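Local coordinates for uncharacterized protein (Uncultured organism, PDB 5IBZ) that belongs to the cyclase family, may act as an arylformamidase, and binds acetylphosphate, at residues Ile250-Val255 / Val277-Ile282. Residues are numbered along the deposited sequence; the frame is centred on the assembly and turned at random.
Sequences IALERV and VYIGEI. With UVW (acetylphosphate), chain F.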
ATOM      1  N   ILE B 250      15.716  -6.191 -17.453  1.00  8.12           N
ATOM      2  CA  ILE B 250      15.265  -5.415 -16.306  1.00  8.63           C
ATOM      3  C   ILE B 250      15.836  -3.995 -16.328  1.00 11.86           C
ATOM      4  O   ILE B 250      15.191  -3.054 -15.866  1.00 11.33           O
ATOM      5  CB  ILE B 250      15.654  -6.084 -14.958  1.00 12.62           C
ATOM      6  CG1 ILE B 250      15.414  -7.595 -14.999  1.00 10.53           C
ATOM      7  CG2 ILE B 250      14.886  -5.443 -13.833  1.00 13.68           C
ATOM      8  CD1 ILE B 250      14.001  -8.037 -15.351  1.00 13.63           C
ATOM      9  N   ALA B 251      17.032  -3.833 -16.891  1.00 10.65           N
ATOM     10  CA  ALA B 251      17.733  -2.550 -16.842  1.00 11.96           C
ATOM     11  C   ALA B 251      18.010  -1.884 -18.194  1.00 12.52           C
ATOM     12  O   ALA B 251      18.685  -0.859 -18.229  1.00 11.02           O
ATOM     13  CB  ALA B 251      19.045  -2.740 -16.121  1.00 14.08           C
ATOM     14  N   LEU B 252      17.543  -2.498 -19.279  1.00 10.14           N
ATOM     15  CA  LEU B 252      17.819  -2.094 -20.676  1.00  8.62           C
ATOM     16  C   LEU B 252      19.289  -2.187 -21.060  1.00  9.51           C
ATOM     17  O   LEU B 252      19.651  -2.973 -21.937  1.00 10.65           O
ATOM     18  CB  LEU B 252      17.317  -0.672 -20.974  1.00 10.35           C
ATOM     19  CG  LEU B 252      17.602  -0.258 -22.434  1.00 10.46           C
ATOM     20  CD1 LEU B 252      17.033  -1.248 -23.438  1.00 10.82           C
ATOM     21  CD2 LEU B 252      17.066   1.144 -22.709  1.00 10.54           C
ATOM     22  N   GLU B 253      20.144  -1.407 -20.412  1.00  9.71           N
ATOM     23  CA  GLU B 253      21.562  -1.533 -20.706  1.00 11.54           C
ATOM     24  C   GLU B 253      22.162  -2.731 -19.990  1.00 13.46           C
ATOM     25  O   GLU B 253      21.602  -3.244 -19.012  1.00 11.07           O
ATOM     26  CB  GLU B 253      22.316  -0.253 -20.353  1.00 18.46           C
ATOM     27  CG  GLU B 253      22.551   0.014 -18.910  1.00 17.28           C
ATOM     28  CD  GLU B 253      23.284   1.366 -18.707  1.00 16.21           C
ATOM     29  OE1 GLU B 253      24.484   1.498 -19.042  1.00 20.38           O
ATOM     30  OE2 GLU B 253      22.606   2.292 -18.245  1.00 20.60           O
ATOM     31  N   ARG B 254      23.290  -3.187 -20.511  1.00 10.89           N
ATOM     32  CA  ARG B 254      24.039  -4.277 -19.906  1.00 10.25           C
ATOM     33  C   ARG B 254      24.462  -3.877 -18.493  1.00 12.80           C
ATOM     34  O   ARG B 254      24.939  -2.760 -18.267  1.00 14.13           O
ATOM     35  CB  ARG B 254      25.251  -4.626 -20.767  1.00 10.86           C
ATOM     36  CG  ARG B 254      25.962  -5.910 -20.371  1.00 12.67           C
ATOM     37  CD  ARG B 254      27.214  -5.674 -19.564  1.00 15.43           C
ATOM     38  NE  ARG B 254      27.886  -6.943 -19.292  1.00 15.12           N
ATOM     39  CZ  ARG B 254      28.888  -7.080 -18.430  1.00 21.34           C
ATOM     40  NH1 ARG B 254      29.454  -8.266 -18.242  1.00 22.73           N
ATOM     41  NH2 ARG B 254      29.331  -6.029 -17.764  1.00 23.81           N
ATOM     42  N   VAL B 255      24.267  -4.788 -17.550  1.00 11.91           N
ATOM     43  CA  VAL B 255      24.596  -4.555 -16.143  1.00 14.56           C
ATOM     44  C   VAL B 255      25.718  -5.493 -15.724  1.00 14.09           C
ATOM     45  O   VAL B 255      25.626  -6.699 -15.958  1.00 15.79           O
ATOM     46  CB  VAL B 255      23.382  -4.805 -15.227  1.00 22.56           C
ATOM     47  CG1 VAL B 255      23.775  -4.647 -13.759  1.00 28.77           C
ATOM     48  CG2 VAL B 255      22.238  -3.878 -15.594  1.00 31.84           C
ATOM     49  N   VAL B 277      15.316  10.410 -24.439  1.00  7.69           N
ATOM     50  CA  VAL B 277      14.738   9.175 -24.983  1.00  7.48           C
ATOM     51  C   VAL B 277      14.251   8.284 -23.836  1.00  7.28           C
ATOM     52  O   VAL B 277      14.971   8.063 -22.877  1.00  8.63           O
ATOM     53  CB  VAL B 277      15.786   8.459 -25.853  1.00  8.79           C
ATOM     54  CG1 VAL B 277      15.348   7.039 -26.215  1.00  7.42           C
ATOM     55  CG2 VAL B 277      16.052   9.268 -27.137  1.00  9.85           C
ATOM     56  N   TYR B 278      13.022   7.792 -23.944  1.00  7.08           N
ATOM     57  CA  TYR B 278      12.392   7.008 -22.898  1.00  8.01           C
ATOM     58  C   TYR B 278      12.910   5.580 -22.893  1.00 10.00           C
ATOM     59  O   TYR B 278      13.315   5.041 -23.925  1.00  7.98           O
ATOM     60  CB  TYR B 278      10.856   7.032 -23.085  1.00  7.84           C
ATOM     61  CG  TYR B 278      10.322   8.431 -22.918  1.00  7.60           C
ATOM     62  CD1 TYR B 278      10.383   9.343 -23.965  1.00 10.44           C
ATOM     63  CD2 TYR B 278       9.812   8.869 -21.711  1.00  9.14           C
ATOM     64  CE1 TYR B 278       9.951  10.640 -23.812  1.00  9.22           C
ATOM     65  CE2 TYR B 278       9.362  10.159 -21.548  1.00  7.91           C
ATOM     66  CZ  TYR B 278       9.449  11.058 -22.600  1.00  7.33           C
ATOM     67  OH  TYR B 278       9.000  12.367 -22.448  1.00 10.61           O
ATOM     68  N   ILE B 279      12.912   4.995 -21.698  1.00  8.52           N
ATOM     69  CA  ILE B 279      13.380   3.638 -21.485  1.00  6.84           C
ATOM     70  C   ILE B 279      12.241   2.745 -21.022  1.00  8.28           C
ATOM     71  O   ILE B 279      11.556   3.042 -20.038  1.00  9.02           O
ATOM     72  CB  ILE B 279      14.526   3.609 -20.439  1.00  7.17           C
ATOM     73  CG1 ILE B 279      15.771   4.324 -20.989  1.00  8.33           C
ATOM     74  CG2 ILE B 279      14.808   2.194 -19.987  1.00  9.95           C
ATOM     75  CD1 ILE B 279      16.921   4.399 -20.041  1.00 10.06           C
ATOM     76  N   GLY B 280      12.058   1.634 -21.733  1.00  7.23           N
ATOM     77  CA  GLY B 280      11.067   0.632 -21.377  1.00  8.44           C
ATOM     78  C   GLY B 280      11.736  -0.637 -20.889  1.00  6.65           C
ATOM     79  O   GLY B 280      12.748  -1.070 -21.449  1.00  8.60           O
ATOM     80  N   GLU B 281      11.202  -1.218 -19.815  1.00  7.16           N
ATOM     81  CA  GLU B 281      11.836  -2.378 -19.199  1.00  7.47           C
ATOM     82  C   GLU B 281      10.821  -3.431 -18.823  1.00  8.35           C
ATOM     83  O   GLU B 281       9.655  -3.119 -18.551  1.00  8.16           O
ATOM     84  CB  GLU B 281      12.630  -1.970 -17.950  1.00  8.81           C
ATOM     85  CG  GLU B 281      13.823  -1.086 -18.298  1.00 10.44           C
ATOM     86  CD  GLU B 281      14.450  -0.381 -17.112  1.00 13.30           C
ATOM     87  OE1 GLU B 281      13.813  -0.263 -16.050  1.00 15.82           O
ATOM     88  OE2 GLU B 281      15.615   0.032 -17.269  1.00 13.57           O
ATOM     89  N   ILE B 282      11.294  -4.664 -18.762  1.00  7.40           N
ATOM     90  CA  ILE B 282      10.504  -5.850 -18.385  1.00  9.19           C
ATOM     91  C   ILE B 282       9.292  -6.061 -19.309  1.00  7.64           C
ATOM     92  O   ILE B 282       8.213  -6.513 -18.911  1.00  7.82           O
ATOM     93  CB  ILE B 282      10.022  -5.817 -16.893  1.00  7.76           C
ATOM     94  CG1 ILE B 282      11.027  -5.067 -15.995  1.00  8.87           C
ATOM     95  CG2 ILE B 282       9.842  -7.256 -16.433  1.00  9.03           C
ATOM     96  CD1 ILE B 282      10.719  -5.141 -14.501  1.00 10.19           C
TER
HETATM   97  C1  UVW F 401      17.957  -0.011 -11.953  1.00 44.05           C
HETATM   98  O1  UVW F 401      17.186   0.172 -11.073  1.00 54.91           O
HETATM   99  C1M UVW F 401      19.354  -0.547 -11.647  1.00 43.15           C
HETATM  100  O2  UVW F 401      17.614   0.251 -13.282  1.00 27.99           O
HETATM  101  P   UVW F 401      16.202   0.965 -13.728  1.00 20.73           P
HETATM  102  O1P UVW F 401      15.918   2.186 -12.885  1.00 22.07           O
HETATM  103  O2P UVW F 401      16.377   1.346 -15.180  1.00 26.99           O
HETATM  104  O3P UVW F 401      15.036   0.018 -13.601  1.00 27.93           O
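The carboxylate of Glu-281 lies with one face against the backbone of Ile-250. Ile-250 O sits almost straight over that face, 3.0 Å from Glu-281 CD. Ala-251 C lies off the same side, 3.2 Å from Glu-281 OE2. On the opposite side, Ile-279 CG2 of the same strand is 3.9 Å from Glu-281 CD. The acetylphosphate lies beyond the two oxygens. Glu-281 OE1 is 2.8 Å from ligand O3P, and Glu-281 OE2 is 2.6 Å from ligand O2P. The carboxylate makes no hydrogen bond to residues 250-255; the nearby backbone oxygens are also acceptors. The nearly straight side chain of Glu-281 (chi2 166°) runs beneath Ile-250 O and sets its two oxygens toward the phosphate.

The two segments belong to a beta-alpha-beta crossover. Strand 244-247 leads into the loop holding 250-255, then helix 266-275, then the adjacent parallel strand 278-281. The loop thus passes beside the strand end that bears Glu-281, and both help form the ligand pocket. His-119, His-268 and Arg-69 hydrogen-bond the ligand. Glu-253 OE2 is hydrogen-bonded to His-268 ND1, behind the ring nitrogen NE2 that binds the ligand.

Apolar contacts flank the acid. Leu-252 lies slantwise across Ile-279, with Leu-252 CD2 3.7 Å from Ile-279 CG2. Leu-252 CG is anti to the backbone N (chi1 -180°), and the branch reaches across to the strand. Leu-271 and Leu-272 of helix 266-275 touch Leu-252 and Ile-279 respectively. Past Glu-281, the methyl groups Ile-250 CG2 and Ile-282 CD1 meet more loosely, at 4.2 Å.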